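Local atomic coordinates of endo-pectate lyase (Erwinia chrysanthemi, PDB entry 3B4N), a protein that probably cuts polygalacturonate and methyl-esterified pectins within the chain by eliminative cleavage, leaving oligosaccharides with unsaturated ends, and uses calcium as cofactor. Residues A[125-130]-A[154-159]; A[148-153]-A[170-175]; A[161-166]-A[184-189]; A[190-195]-A[223-228]. All coordinates share one frame; numbering follows the deposited sequence. Where two conformers were deposited one is given.

Contact 1. Residues A[125-130]-A[154-159]; sequences ATFENR and IILKNA
The carbonyl oxygen I155 O is gripped twice by the strand beside it: F127 N donates a hydrogen bond at 2.9 Å, and T126 CA, through its C-H, lies 3.2 Å from I155 O. K157 O is held in the same way by N129 N and the CA-H of E128, while A125 O and F127 O receive I155 N and K157 N. This is the parallel ladder between 125-128 and 154-157, neighbouring strands in one sheet of the right-handed parallel beta-helix. Behind it, F127, I154 and L156 share the buried face. L156 CD2 meets the F127 ring at its edge, 3.8 Å from F127 CD1, and I154 CG2 approaches F127 CE1 obliquely at 4.1 Å. A159 CB plugs the end of the ladder, 3.2 Å from F127 O and also close to R130 O. On the other face T126 OG1 lies 3.6 Å from I155 CB; a chi1 of -66° swings this hydroxyl beside its own backbone N, where it meets the isoleucine. E128 and K157 run alongside each other, but E128 OE1 touches the CE methylene rather than the ammonium: K157 NZ stays 4.8 Å from E128 OE1 and makes a weak hydrogen bond to S179 OG. The pairing of these strands therefore rests on backbone bonds and a greasy inner face, with any attraction between E128 and K157 probably a modest, solvent-softened one.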
loop_
_atom_site.group_PDB
_atom_site.type_symbol
_atom_site.label_atom_id
_atom_site.label_comp_id
_atom_site.label_asym_id
_atom_site.label_seq_id
_atom_site.Cartn_x
_atom_site.Cartn_y
_atom_site.Cartn_z
ATOM N N ALA A 125 -2.784 4.885 -19.122
ATOM C CA ALA A 125 -2.138 6.188 -19.094
ATOM C C ALA A 125 -0.725 6.131 -18.532
ATOM O O ALA A 125 -0.443 5.352 -17.623
ATOM C CB ALA A 125 -2.977 7.157 -18.282
ATOM N N THR A 126 0.159 6.949 -19.095
ATOM C CA THR A 126 1.534 7.059 -18.638
ATOM C C THR A 126 1.765 8.495 -18.185
ATOM O O THR A 126 1.451 9.449 -18.911
ATOM C CB THR A 126 2.555 6.749 -19.748
ATOM O OG1 THR A 126 2.459 5.367 -20.118
ATOM C CG2 THR A 126 3.962 7.037 -19.266
ATOM N N PHE A 127 2.288 8.648 -16.974
ATOM C CA PHE A 127 2.591 9.963 -16.428
ATOM C C PHE A 127 4.105 10.048 -16.301
ATOM O O PHE A 127 4.737 9.141 -15.745
ATOM C CB PHE A 127 1.957 10.129 -15.049
ATOM C CG PHE A 127 0.460 9.993 -15.041
ATOM C CD1 PHE A 127 -0.191 9.430 -13.945
ATOM C CD2 PHE A 127 -0.308 10.441 -16.115
ATOM C CE1 PHE A 127 -1.571 9.313 -13.917
ATOM C CE2 PHE A 127 -1.698 10.327 -16.094
ATOM C CZ PHE A 127 -2.329 9.762 -14.995
ATOM N N GLU A 128 4.691 11.135 -16.797
ATOM C CA GLU A 128 6.135 11.303 -16.754
ATOM C C GLU A 128 6.585 12.643 -16.169
ATOM O O GLU A 128 6.088 13.696 -16.554
ATOM C CB GLU A 128 6.691 11.142 -18.174
ATOM C CG GLU A 128 8.204 11.196 -18.304
ATOM C CD GLU A 128 8.647 10.974 -19.744
ATOM O OE1 GLU A 128 8.438 9.855 -20.261
ATOM O OE2 GLU A 128 9.186 11.920 -20.363
ATOM N N ASN A 129 7.517 12.584 -15.225
ATOM C CA ASN A 129 8.081 13.780 -14.596
ATOM C C ASN A 129 7.069 14.778 -14.061
ATOM O O ASN A 129 7.256 15.990 -14.194
ATOM C CB ASN A 129 9.009 14.498 -15.578
ATOM C CG ASN A 129 10.214 13.667 -15.938
ATOM O OD1 ASN A 129 10.832 13.057 -15.067
ATOM N ND2 ASN A 129 10.561 13.639 -17.220
ATOM N N ARG A 130 6.000 14.282 -13.453
ATOM C CA ARG A 130 4.990 15.161 -12.894
ATOM C C ARG A 130 4.105 14.418 -11.913
ATOM O O ARG A 130 4.187 13.191 -11.792
ATOM C CB ARG A 130 4.138 15.771 -14.011
ATOM C CG ARG A 130 3.306 14.784 -14.813
ATOM C CD ARG A 130 2.782 15.467 -16.086
ATOM N NE ARG A 130 1.954 14.594 -16.913
ATOM C CZ ARG A 130 0.627 14.526 -16.845
ATOM N NH1 ARG A 130 -0.041 15.279 -15.985
ATOM N NH2 ARG A 130 -0.035 13.706 -17.650
ATOM N N ILE A 154 -1.743 1.947 -14.785
ATOM C CA ILE A 154 -1.068 3.237 -14.792
ATOM C C ILE A 154 0.426 2.983 -14.822
ATOM O O ILE A 154 0.920 2.094 -14.119
ATOM C CB ILE A 154 -1.384 4.054 -13.508
ATOM C CG1 ILE A 154 -2.880 4.365 -13.430
ATOM C CG2 ILE A 154 -0.540 5.337 -13.469
ATOM C CD1 ILE A 154 -3.373 5.323 -14.501
ATOM N N ILE A 155 1.140 3.754 -15.634
ATOM C CA ILE A 155 2.587 3.649 -15.740
ATOM C C ILE A 155 3.176 4.987 -15.319
ATOM O O ILE A 155 2.788 6.046 -15.833
ATOM C CB ILE A 155 3.040 3.342 -17.179
ATOM C CG1 ILE A 155 2.510 1.975 -17.609
ATOM C CG2 ILE A 155 4.562 3.364 -17.261
ATOM C CD1 ILE A 155 2.818 1.633 -19.038
ATOM N N LEU A 156 4.109 4.936 -14.381
ATOM C CA LEU A 156 4.752 6.136 -13.881
ATOM C C LEU A 156 6.221 6.136 -14.293
ATOM O O LEU A 156 6.910 5.122 -14.187
ATOM C CB LEU A 156 4.647 6.179 -12.348
ATOM C CG LEU A 156 3.248 6.092 -11.736
ATOM C CD1 LEU A 156 3.370 6.004 -10.216
ATOM C CD2 LEU A 156 2.423 7.314 -12.141
ATOM N N LYS A 157 6.695 7.274 -14.787
ATOM C CA LYS A 157 8.096 7.421 -15.161
ATOM C C LYS A 157 8.545 8.673 -14.416
ATOM O O LYS A 157 8.280 9.793 -14.856
ATOM C CB LYS A 157 8.237 7.594 -16.677
ATOM C CG LYS A 157 7.947 6.305 -17.450
ATOM C CD LYS A 157 8.123 6.483 -18.957
ATOM C CE LYS A 157 9.557 6.848 -19.311
ATOM N NZ LYS A 157 10.530 5.840 -18.800
ATOM N N ASN A 158 9.195 8.467 -13.271
ATOM C CA ASN A 158 9.645 9.560 -12.399
ATOM C C ASN A 158 8.435 10.452 -12.148
ATOM O O ASN A 158 8.509 11.679 -12.230
ATOM C CB ASN A 158 10.773 10.366 -13.051
ATOM C CG ASN A 158 11.504 11.248 -12.052
ATOM O OD1 ASN A 158 11.568 12.473 -12.202
ATOM N ND2 ASN A 158 12.065 10.627 -11.024
ATOM N N ALA A 159 7.320 9.816 -11.812
ATOM C CA ALA A 159 6.067 10.520 -11.595
ATOM C C ALA A 159 5.319 10.068 -10.349
ATOM O O ALA A 159 5.605 9.015 -9.773
ATOM C CB ALA A 159 5.171 10.351 -12.820
#

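Contact 2. Residues A[148-153]-A[170-175]; sequences DKQKPL and GGADGI. Unlike the reference sequence in segment 170-175: G171 (reference Arg). With ZN (zinc ion), chain F; ZN (zinc ion), chain D.
L153 N donates to G174 O over only 2.7 Å, and the packing beside that bond is close. L153 CD1 sits 3.5 Å from G170 O, and L153 CD2 leans on A172 CB. A172 CB in turn presses to 3.2 Å from K151 O, the carbonyl that also accepts D173 N at 3.0 Å from well above its plane. Beside it, Q150 OE1 lies 3.4 Å from A172 CA, while Q150 NE2 is tied to E194. Both segments are loops that lead into successive strands of the parallel beta-helix, and 170-175 is folded by a type II' turn from G171 to G174. From this turn a chi1 of -161° carries the D173 carboxylate out to the metals, where it bridges two zinc ions, OD1 at 1.8 Å from one and OD2 at 2.0 Å from the other; H176 and D195 add one ligand each. The lysines occupy the looser, exposed side: K151 extends away from the turn, and K149 bends back to put NZ 3.2 Å from Q150 O.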
loop_
_atom_site.group_PDB
_atom_site.type_symbol
_atom_site.label_atom_id
_atom_site.label_comp_id
_atom_site.label_asym_id
_atom_site.label_seq_id
_atom_site.Cartn_x
_atom_site.Cartn_y
_atom_site.Cartn_z
ATOM N N ASP A 148 -1.536 -15.329 -18.052
ATOM C CA ASP A 148 -0.080 -15.383 -17.979
ATOM C C ASP A 148 0.533 -13.994 -18.095
ATOM O O ASP A 148 1.726 -13.813 -17.844
ATOM C CB ASP A 148 0.472 -16.255 -19.109
ATOM C CG ASP A 148 -0.034 -17.674 -19.050
ATOM O OD1 ASP A 148 -0.148 -18.285 -20.128
ATOM O OD2 ASP A 148 -0.306 -18.174 -17.935
ATOM N N LYS A 149 -0.280 -13.018 -18.479
ATOM C CA LYS A 149 0.216 -11.655 -18.642
ATOM C C LYS A 149 -0.918 -10.647 -18.642
ATOM O O LYS A 149 -1.867 -10.770 -19.414
ATOM C CB LYS A 149 0.996 -11.544 -19.958
ATOM C CG LYS A 149 1.423 -10.134 -20.345
ATOM C CD LYS A 149 2.336 -9.518 -19.300
ATOM C CE LYS A 149 2.958 -8.229 -19.811
ATOM N NZ LYS A 149 1.923 -7.273 -20.287
ATOM N N GLN A 150 -0.814 -9.655 -17.765
ATOM C CA GLN A 150 -1.811 -8.599 -17.682
ATOM C C GLN A 150 -1.083 -7.267 -17.813
ATOM O O GLN A 150 0.122 -7.186 -17.585
ATOM C CB GLN A 150 -2.586 -8.700 -16.367
ATOM C CG GLN A 150 -3.271 -10.056 -16.247
ATOM C CD GLN A 150 -4.495 -10.051 -15.359
ATOM O OE1 GLN A 150 -5.343 -9.169 -15.455
ATOM N NE2 GLN A 150 -4.603 -11.057 -14.501
ATOM N N LYS A 151 -1.818 -6.232 -18.199
ATOM C CA LYS A 151 -1.236 -4.918 -18.413
ATOM C C LYS A 151 -1.389 -3.983 -17.228
ATOM O O LYS A 151 -2.348 -4.083 -16.466
ATOM C CB LYS A 151 -1.885 -4.263 -19.634
ATOM C CG LYS A 151 -1.811 -5.100 -20.901
ATOM C CD LYS A 151 -2.623 -4.477 -22.021
ATOM C CE LYS A 151 -2.613 -5.370 -23.255
ATOM N NZ LYS A 151 -3.478 -4.837 -24.342
ATOM N N PRO A 152 -0.431 -3.062 -17.057
ATOM C CA PRO A 152 -0.520 -2.116 -15.946
ATOM C C PRO A 152 -1.647 -1.135 -16.255
ATOM O O PRO A 152 -1.907 -0.826 -17.425
ATOM C CB PRO A 152 0.845 -1.437 -15.961
ATOM C CG PRO A 152 1.211 -1.458 -17.428
ATOM C CD PRO A 152 0.813 -2.865 -17.823
ATOM N N LEU A 153 -2.330 -0.672 -15.217
ATOM C CA LEU A 153 -3.408 0.296 -15.378
ATOM C C LEU A 153 -2.830 1.701 -15.508
ATOM O O LEU A 153 -3.367 2.545 -16.226
ATOM C CB LEU A 153 -4.343 0.255 -14.177
ATOM C CG LEU A 153 -5.162 -1.022 -13.978
ATOM C CD1 LEU A 153 -5.900 -0.952 -12.657
ATOM C CD2 LEU A 153 -6.137 -1.183 -15.142
ATOM N N GLY A 170 -11.146 -5.257 -11.739
ATOM C CA GLY A 170 -10.297 -4.814 -12.831
ATOM C C GLY A 170 -8.896 -4.370 -12.474
ATOM O O GLY A 170 -8.347 -3.477 -13.121
ATOM N N GLY A 171 -8.303 -5.029 -11.482
ATOM C CA GLY A 171 -6.969 -4.660 -11.037
ATOM C C GLY A 171 -5.813 -4.928 -11.982
ATOM O O GLY A 171 -4.731 -4.359 -11.804
ATOM N N ALA A 172 -6.029 -5.787 -12.978
ATOM C CA ALA A 172 -5.004 -6.147 -13.961
ATOM C C ALA A 172 -3.606 -6.241 -13.350
ATOM O O ALA A 172 -3.400 -7.006 -12.403
ATOM C CB ALA A 172 -5.025 -5.156 -15.125
ATOM N N ASP A 173 -2.640 -5.490 -13.875
ATOM C CA ASP A 173 -1.295 -5.539 -13.303
ATOM C C ASP A 173 -0.942 -4.279 -12.507
ATOM O O ASP A 173 0.204 -3.822 -12.503
ATOM C CB ASP A 173 -0.229 -5.793 -14.370
ATOM C CG ASP A 173 1.065 -6.297 -13.768
ATOM O OD1 ASP A 173 2.139 -6.101 -14.359
ATOM O OD2 ASP A 173 1.003 -6.906 -12.683
ATOM N N GLY A 174 -1.951 -3.704 -11.867
ATOM C CA GLY A 174 -1.726 -2.548 -11.015
ATOM C C GLY A 174 -1.003 -1.342 -11.575
ATOM O O GLY A 174 -1.253 -0.918 -12.700
ATOM N N ILE A 175 -0.106 -0.785 -10.768
ATOM C CA ILE A 175 0.638 0.417 -11.138
ATOM C C ILE A 175 2.128 0.148 -11.277
ATOM O O ILE A 175 2.743 -0.404 -10.373
ATOM C CB ILE A 175 0.435 1.520 -10.074
ATOM C CG1 ILE A 175 -1.063 1.784 -9.894
ATOM C CG2 ILE A 175 1.198 2.781 -10.464
ATOM C CD1 ILE A 175 -1.394 2.801 -8.802
HETATM ZN ZN ZN F . 3.909 -5.675 -14.108
HETATM ZN ZN ZN D . 2.600 -7.693 -11.765
HETATM O O HOH W 1 4.237 -6.888 -12.011
HETATM O O HOH W 2 2.906 -9.357 -12.745
#

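Contact 3. Residues A[161-166]-A[184-189]; sequences VKNLRI and IENVIW
Strands 164-166 and 187-189 run parallel, 11° apart and 4.7 Å between axes, and the pairing continues back to V161 with I184. Both chains turn a corner at the same level, at N163 and N186, where each residue takes a left-handed backbone conformation. N163 N reaches E185 O, and beyond the corner I166 N reaches I188 O at 2.7 Å; at the corner itself a weak bond joins L164 N to N186 O. Inside, in the conformer given here, I166 CG1 stands over one face of the W189 indole, 4.2 Å from the centroid of its five-membered ring and 25° off the normal, a CH-pi contact. L164 CB packs on V187 CG2 at 4.2 Å. Outside, K162 CB and E185 CB lie 3.7 Å apart, the two side chains running alongside without contact between their charged ends. R165, bent at chi3 (-52°), brings NH2 to 4.1 Å from I188 CD1, and the same nitrogen makes a salt bridge with E190 and a hydrogen bond to L26 O. These are the matching corners of two successive coils: strand 22-29 packs through M25 on the outer side at R165, N186 and I188, and strand 154-157 packs from within through I154 and L156.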
loop_
_atom_site.group_PDB
_atom_site.type_symbol
_atom_site.label_atom_id
_atom_site.label_comp_id
_atom_site.label_asym_id
_atom_site.label_seq_id
_atom_site.Cartn_x
_atom_site.Cartn_y
_atom_site.Cartn_z
ATOM N N VAL A 161 1.333 9.599 -8.574
ATOM C CA VAL A 161 -0.099 9.524 -8.781
ATOM C C VAL A 161 -0.721 9.483 -7.387
ATOM O O VAL A 161 -0.181 8.845 -6.476
ATOM C CB VAL A 161 -0.518 8.272 -9.591
ATOM C CG1 VAL A 161 -0.142 6.995 -8.850
ATOM C CG2 VAL A 161 -2.015 8.317 -9.851
ATOM N N LYS A 162 -1.815 10.204 -7.193
ATOM C CA LYS A 162 -2.458 10.185 -5.886
ATOM C C LYS A 162 -3.967 10.198 -5.947
ATOM O O LYS A 162 -4.557 10.642 -6.935
ATOM C CB LYS A 162 -1.957 11.338 -5.011
ATOM C CG LYS A 162 -2.149 12.724 -5.567
ATOM C CD LYS A 162 -1.428 13.729 -4.666
ATOM C CE LYS A 162 -1.554 15.152 -5.159
ATOM N NZ LYS A 162 -0.759 16.071 -4.288
ATOM N N ASN A 163 -4.579 9.667 -4.890
ATOM C CA ASN A 163 -6.030 9.617 -4.729
ATOM C C ASN A 163 -6.699 8.850 -5.860
ATOM O O ASN A 163 -7.443 9.415 -6.661
ATOM C CB ASN A 163 -6.585 11.044 -4.675
ATOM C CG ASN A 163 -5.845 11.920 -3.690
ATOM O OD1 ASN A 163 -5.482 13.055 -4.007
ATOM N ND2 ASN A 163 -5.620 11.411 -2.497
ATOM N N LEU A 164 -6.451 7.549 -5.908
ATOM C CA LEU A 164 -7.002 6.715 -6.964
ATOM C C LEU A 164 -7.503 5.411 -6.385
ATOM O O LEU A 164 -6.907 4.879 -5.457
ATOM C CB LEU A 164 -5.911 6.429 -7.998
ATOM C CG LEU A 164 -6.228 5.514 -9.188
ATOM C CD1 LEU A 164 -7.231 6.191 -10.121
ATOM C CD2 LEU A 164 -4.934 5.212 -9.942
ATOM N N ARG A 165 -8.601 4.904 -6.934
ATOM C CA ARG A 165 -9.161 3.639 -6.492
ATOM C C ARG A 165 -9.119 2.676 -7.664
ATOM O O ARG A 165 -9.465 3.033 -8.790
ATOM C CB ARG A 165 -10.612 3.807 -6.020
ATOM C CG ARG A 165 -11.207 2.551 -5.372
ATOM C CD ARG A 165 -12.719 2.689 -5.212
ATOM N NE ARG A 165 -13.078 3.928 -4.529
ATOM C CZ ARG A 165 -13.118 4.079 -3.210
ATOM N NH1 ARG A 165 -13.444 5.255 -2.698
ATOM N NH2 ARG A 165 -12.857 3.057 -2.404
ATOM N N ILE A 166 -8.670 1.458 -7.387
ATOM C CA ILE A 166 -8.586 0.407 -8.390
ATOM C C ILE A 166 -9.730 -0.556 -8.095
ATOM O O ILE A 166 -9.827 -1.096 -6.992
ATOM C CB ILE A 166 -7.239 -0.350 -8.290
ATOM C CG1 ILE A 166 -6.073 0.640 -8.346
ATOM C CG2 ILE A 166 -7.134 -1.382 -9.414
ATOM C CD1 ILE A 166 -6.031 1.483 -9.606
ATOM N N ILE A 184 3.331 6.574 -5.126
ATOM C CA ILE A 184 1.964 6.083 -5.250
ATOM C C ILE A 184 1.364 6.475 -3.906
ATOM O O ILE A 184 1.586 5.828 -2.881
ATOM C CB ILE A 184 1.986 4.562 -5.506
ATOM C CG1 ILE A 184 2.717 4.289 -6.830
ATOM C CG2 ILE A 184 0.576 4.009 -5.516
ATOM C CD1 ILE A 184 2.931 2.802 -7.135
ATOM N N GLU A 185 0.604 7.563 -3.936
ATOM C CA GLU A 185 0.064 8.188 -2.739
ATOM C C GLU A 185 -1.445 8.096 -2.597
ATOM O O GLU A 185 -2.187 8.557 -3.452
ATOM C CB GLU A 185 0.524 9.649 -2.766
ATOM C CG GLU A 185 0.158 10.505 -1.589
ATOM C CD GLU A 185 0.830 11.862 -1.660
ATOM O OE1 GLU A 185 0.648 12.668 -0.725
ATOM O OE2 GLU A 185 1.545 12.129 -2.655
ATOM N N ASN A 186 -1.889 7.517 -1.492
ATOM C CA ASN A 186 -3.308 7.329 -1.230
ATOM C C ASN A 186 -4.050 6.629 -2.361
ATOM O O ASN A 186 -4.983 7.173 -2.952
ATOM C CB ASN A 186 -4.003 8.650 -0.906
ATOM C CG ASN A 186 -5.371 8.425 -0.305
ATOM O OD1 ASN A 186 -5.565 7.472 0.458
ATOM N ND2 ASN A 186 -6.326 9.291 -0.632
ATOM N N VAL A 187 -3.618 5.411 -2.654
ATOM C CA VAL A 187 -4.269 4.608 -3.674
ATOM C C VAL A 187 -4.959 3.469 -2.930
ATOM O O VAL A 187 -4.442 2.959 -1.933
ATOM C CB VAL A 187 -3.260 4.055 -4.710
ATOM C CG1 VAL A 187 -3.950 3.025 -5.606
ATOM C CG2 VAL A 187 -2.729 5.212 -5.571
ATOM N N ILE A 188 -6.149 3.110 -3.396
ATOM C CA ILE A 188 -6.922 2.042 -2.777
ATOM C C ILE A 188 -7.140 0.946 -3.804
ATOM O O ILE A 188 -7.643 1.211 -4.891
ATOM C CB ILE A 188 -8.292 2.551 -2.297
ATOM C CG1 ILE A 188 -8.090 3.582 -1.184
ATOM C CG2 ILE A 188 -9.158 1.379 -1.822
ATOM C CD1 ILE A 188 -9.385 4.151 -0.622
ATOM N N TRP A 189 -6.717 -0.268 -3.466
ATOM C CA TRP A 189 -6.902 -1.425 -4.351
ATOM C C TRP A 189 -8.031 -2.238 -3.723
ATOM O O TRP A 189 -7.862 -2.801 -2.644
ATOM C CB TRP A 189 -5.631 -2.281 -4.404
ATOM C CG TRP A 189 -4.459 -1.664 -5.134
ATOM C CD1 TRP A 189 -4.047 -1.943 -6.406
ATOM C CD2 TRP A 189 -3.506 -0.730 -4.603
ATOM N NE1 TRP A 189 -2.894 -1.255 -6.699
ATOM C CE2 TRP A 189 -2.540 -0.502 -5.609
ATOM C CE3 TRP A 189 -3.372 -0.070 -3.373
ATOM C CZ2 TRP A 189 -1.454 0.355 -5.421
ATOM C CZ3 TRP A 189 -2.287 0.788 -3.187
ATOM C CH2 TRP A 189 -1.345 0.988 -4.207
#

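Contact 4. Residues A[190-195]-A[223-228]; sequences EDICED and DKVLQH. With CA (calcium ion), chain C; ZN (zinc ion), chain D.
The loop 190-195, between strands 181-189 and 197-199 of the parallel beta-helix, supplies ligands to both a calcium and a zinc site, and strand 224-228 packs against its end. The contact centres on D195 and K224. OD1 of D195 binds a zinc ion at 1.9 Å, with OD2 farther off at 2.6 Å, and K224 NZ approaches D195 OD1 on its anti lone pair to form a salt bridge at 3.0 Å. The carboxylate is turned there by a chi1 of 39°, with CG wedged between the backbone N and the carbonyl carbon, and K224 bends at chi2 to pass its CE across D195 CB. A second, weak bond joins K224 NZ to E194 O at 3.3 Å. Nearer the calcium ion, I192 CD1 meets V225 CG2 at 3.9 Å, the two side chains crossing at about a right angle. I192 O binds calcium at 2.3 Å, and D191 OD1 is a second ligand at 2.4 Å, with N213, Y218 and two waters completing the shell. A disulfide from C193 to C143 ties down the loop between the two sites. Held by both the zinc and the ammonium, D195 OD1 has little freedom to turn, and the bonds to it probably set the rotation of the carboxylate.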
loop_
_atom_site.group_PDB
_atom_site.type_symbol
_atom_site.label_atom_id
_atom_site.label_comp_id
_atom_site.label_asym_id
_atom_site.label_seq_id
_atom_site.Cartn_x
_atom_site.Cartn_y
_atom_site.Cartn_z
ATOM N N GLU A 190 -9.177 -2.310 -4.395
ATOM C CA GLU A 190 -10.326 -3.039 -3.847
ATOM C C GLU A 190 -10.155 -4.565 -3.789
ATOM O O GLU A 190 -10.779 -5.238 -2.961
ATOM C CB GLU A 190 -11.597 -2.642 -4.607
ATOM C CG GLU A 190 -12.065 -1.195 -4.330
ATOM C CD GLU A 190 -12.544 -0.966 -2.896
ATOM O OE1 GLU A 190 -13.066 -1.915 -2.273
ATOM O OE2 GLU A 190 -12.424 0.173 -2.389
ATOM N N ASP A 191 -9.307 -5.101 -4.660
ATOM C CA ASP A 191 -8.976 -6.527 -4.689
ATOM C C ASP A 191 -7.802 -6.643 -5.645
ATOM O O ASP A 191 -7.983 -6.699 -6.859
ATOM C CB ASP A 191 -10.144 -7.387 -5.200
ATOM C CG ASP A 191 -9.858 -8.891 -5.097
ATOM O OD1 ASP A 191 -8.681 -9.283 -4.970
ATOM O OD2 ASP A 191 -10.817 -9.694 -5.153
ATOM N N ILE A 192 -6.595 -6.663 -5.094
ATOM C CA ILE A 192 -5.394 -6.761 -5.904
ATOM C C ILE A 192 -5.523 -7.898 -6.905
ATOM O O ILE A 192 -5.959 -8.993 -6.541
ATOM C CB ILE A 192 -4.172 -7.052 -5.023
ATOM C CG1 ILE A 192 -3.890 -5.862 -4.104
ATOM C CG2 ILE A 192 -2.966 -7.374 -5.902
ATOM C CD1 ILE A 192 -2.852 -6.167 -3.042
ATOM N N CYS A 193 -5.158 -7.639 -8.157
ATOM C CA CYS A 193 -5.210 -8.671 -9.182
ATOM C C CYS A 193 -3.843 -9.376 -9.196
ATOM O O CYS A 193 -3.561 -10.169 -8.296
ATOM C CB CYS A 193 -5.561 -8.043 -10.539
ATOM S SG CYS A 193 -5.701 -9.249 -11.894
ATOM N N GLU A 194 -2.977 -9.089 -10.165
ATOM C CA GLU A 194 -1.666 -9.754 -10.197
ATOM C C GLU A 194 -0.823 -9.312 -9.003
ATOM O O GLU A 194 -0.200 -10.121 -8.313
ATOM C CB GLU A 194 -0.928 -9.426 -11.495
ATOM C CG GLU A 194 -1.533 -10.048 -12.744
ATOM C CD GLU A 194 -1.558 -11.571 -12.701
ATOM O OE1 GLU A 194 -0.622 -12.175 -12.132
ATOM O OE2 GLU A 194 -2.506 -12.167 -13.253
ATOM N N ASP A 195 -0.800 -8.004 -8.787
ATOM C CA ASP A 195 -0.082 -7.385 -7.681
ATOM C C ASP A 195 -0.544 -5.940 -7.669
ATOM O O ASP A 195 -1.247 -5.515 -8.580
ATOM C CB ASP A 195 1.446 -7.494 -7.864
ATOM C CG ASP A 195 1.891 -7.292 -9.302
ATOM O OD1 ASP A 195 2.261 -8.283 -9.960
ATOM O OD2 ASP A 195 1.872 -6.145 -9.773
ATOM N N ASP A 223 -1.008 -13.310 -3.563
ATOM C CA ASP A 223 0.434 -13.438 -3.678
ATOM C C ASP A 223 1.037 -12.118 -3.206
ATOM O O ASP A 223 0.606 -11.573 -2.194
ATOM C CB ASP A 223 0.811 -13.745 -5.132
ATOM C CG ASP A 223 2.228 -14.290 -5.284
ATOM O OD1 ASP A 223 3.003 -14.299 -4.302
ATOM O OD2 ASP A 223 2.570 -14.709 -6.413
ATOM N N LYS A 224 2.007 -11.580 -3.929
ATOM C CA LYS A 224 2.629 -10.343 -3.476
ATOM C C LYS A 224 1.841 -9.072 -3.755
ATOM O O LYS A 224 1.057 -8.993 -4.698
ATOM C CB LYS A 224 4.042 -10.210 -4.065
ATOM C CG LYS A 224 4.115 -9.735 -5.509
ATOM C CD LYS A 224 3.465 -10.703 -6.489
ATOM C CE LYS A 224 3.762 -10.279 -7.924
ATOM N NZ LYS A 224 2.928 -11.014 -8.920
ATOM N N VAL A 225 2.059 -8.079 -2.902
ATOM C CA VAL A 225 1.437 -6.773 -3.052
ATOM C C VAL A 225 2.383 -5.927 -3.908
ATOM O O VAL A 225 1.977 -5.371 -4.942
ATOM C CB VAL A 225 1.233 -6.096 -1.681
ATOM C CG1 VAL A 225 0.705 -4.688 -1.860
ATOM C CG2 VAL A 225 0.239 -6.918 -0.856
ATOM N N LEU A 226 3.644 -5.864 -3.489
ATOM C CA LEU A 226 4.657 -5.091 -4.198
ATOM C C LEU A 226 5.695 -6.004 -4.853
ATOM O O LEU A 226 6.357 -6.807 -4.182
ATOM C CB LEU A 226 5.344 -4.115 -3.221
ATOM C CG LEU A 226 4.387 -3.217 -2.419
ATOM C CD1 LEU A 226 5.159 -2.425 -1.359
ATOM C CD2 LEU A 226 3.649 -2.278 -3.353
ATOM N N GLN A 227 5.809 -5.892 -6.176
ATOM C CA GLN A 227 6.772 -6.675 -6.948
ATOM C C GLN A 227 7.946 -5.751 -7.261
ATOM O O GLN A 227 7.745 -4.591 -7.607
ATOM C CB GLN A 227 6.119 -7.170 -8.241
ATOM C CG GLN A 227 7.037 -7.960 -9.172
ATOM C CD GLN A 227 7.540 -9.256 -8.562
ATOM O OE1 GLN A 227 6.924 -9.820 -7.656
ATOM N NE2 GLN A 227 8.663 -9.746 -9.076
ATOM N N HIS A 228 9.161 -6.259 -7.143
ATOM C CA HIS A 228 10.344 -5.426 -7.355
ATOM C C HIS A 228 11.299 -6.144 -8.304
ATOM O O HIS A 228 11.883 -7.182 -7.953
ATOM C CB HIS A 228 10.963 -5.169 -5.973
ATOM C CG HIS A 228 12.017 -4.111 -5.940
ATOM N ND1 HIS A 228 12.296 -3.402 -4.790
ATOM C CD2 HIS A 228 12.924 -3.705 -6.862
ATOM C CE1 HIS A 228 13.332 -2.609 -5.006
ATOM N NE2 HIS A 228 13.731 -2.774 -6.255
HETATM CA CA CA C . -6.983 -10.798 -5.586
HETATM ZN ZN ZN D . 2.600 -7.693 -11.765
HETATM O O HOH W 3 -4.745 -11.523 -6.186
HETATM O O HOH W 1 4.237 -6.888 -12.011
HETATM O O HOH W 4 -7.499 -12.990 -4.812
HETATM O O HOH W 2 2.906 -9.357 -12.745
#

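The four contacts occupy neighbouring coils of one right-handed parallel beta-helix. Along the chain, contact 1 interlocks with contact 2, and contact 2 with contact 3, their segments alternating; contact 4 comes last. Contacts 1 and 3 lie on different faces of the helix, centres about 14 Å apart, and meet in its core, where L156 CD1 touches V161 CG1. Contact 2 brings loops from two successive coils together, and its I175 CG2 packs on I184 CD1 of contact 3. Contacts 2 and 4 are the nearest pair, centres about 9 Å apart, and share a zinc ion and two waters. Stacked strands thus form the scaffold, and the loops, together with residues of strand 175-179, carry the metals.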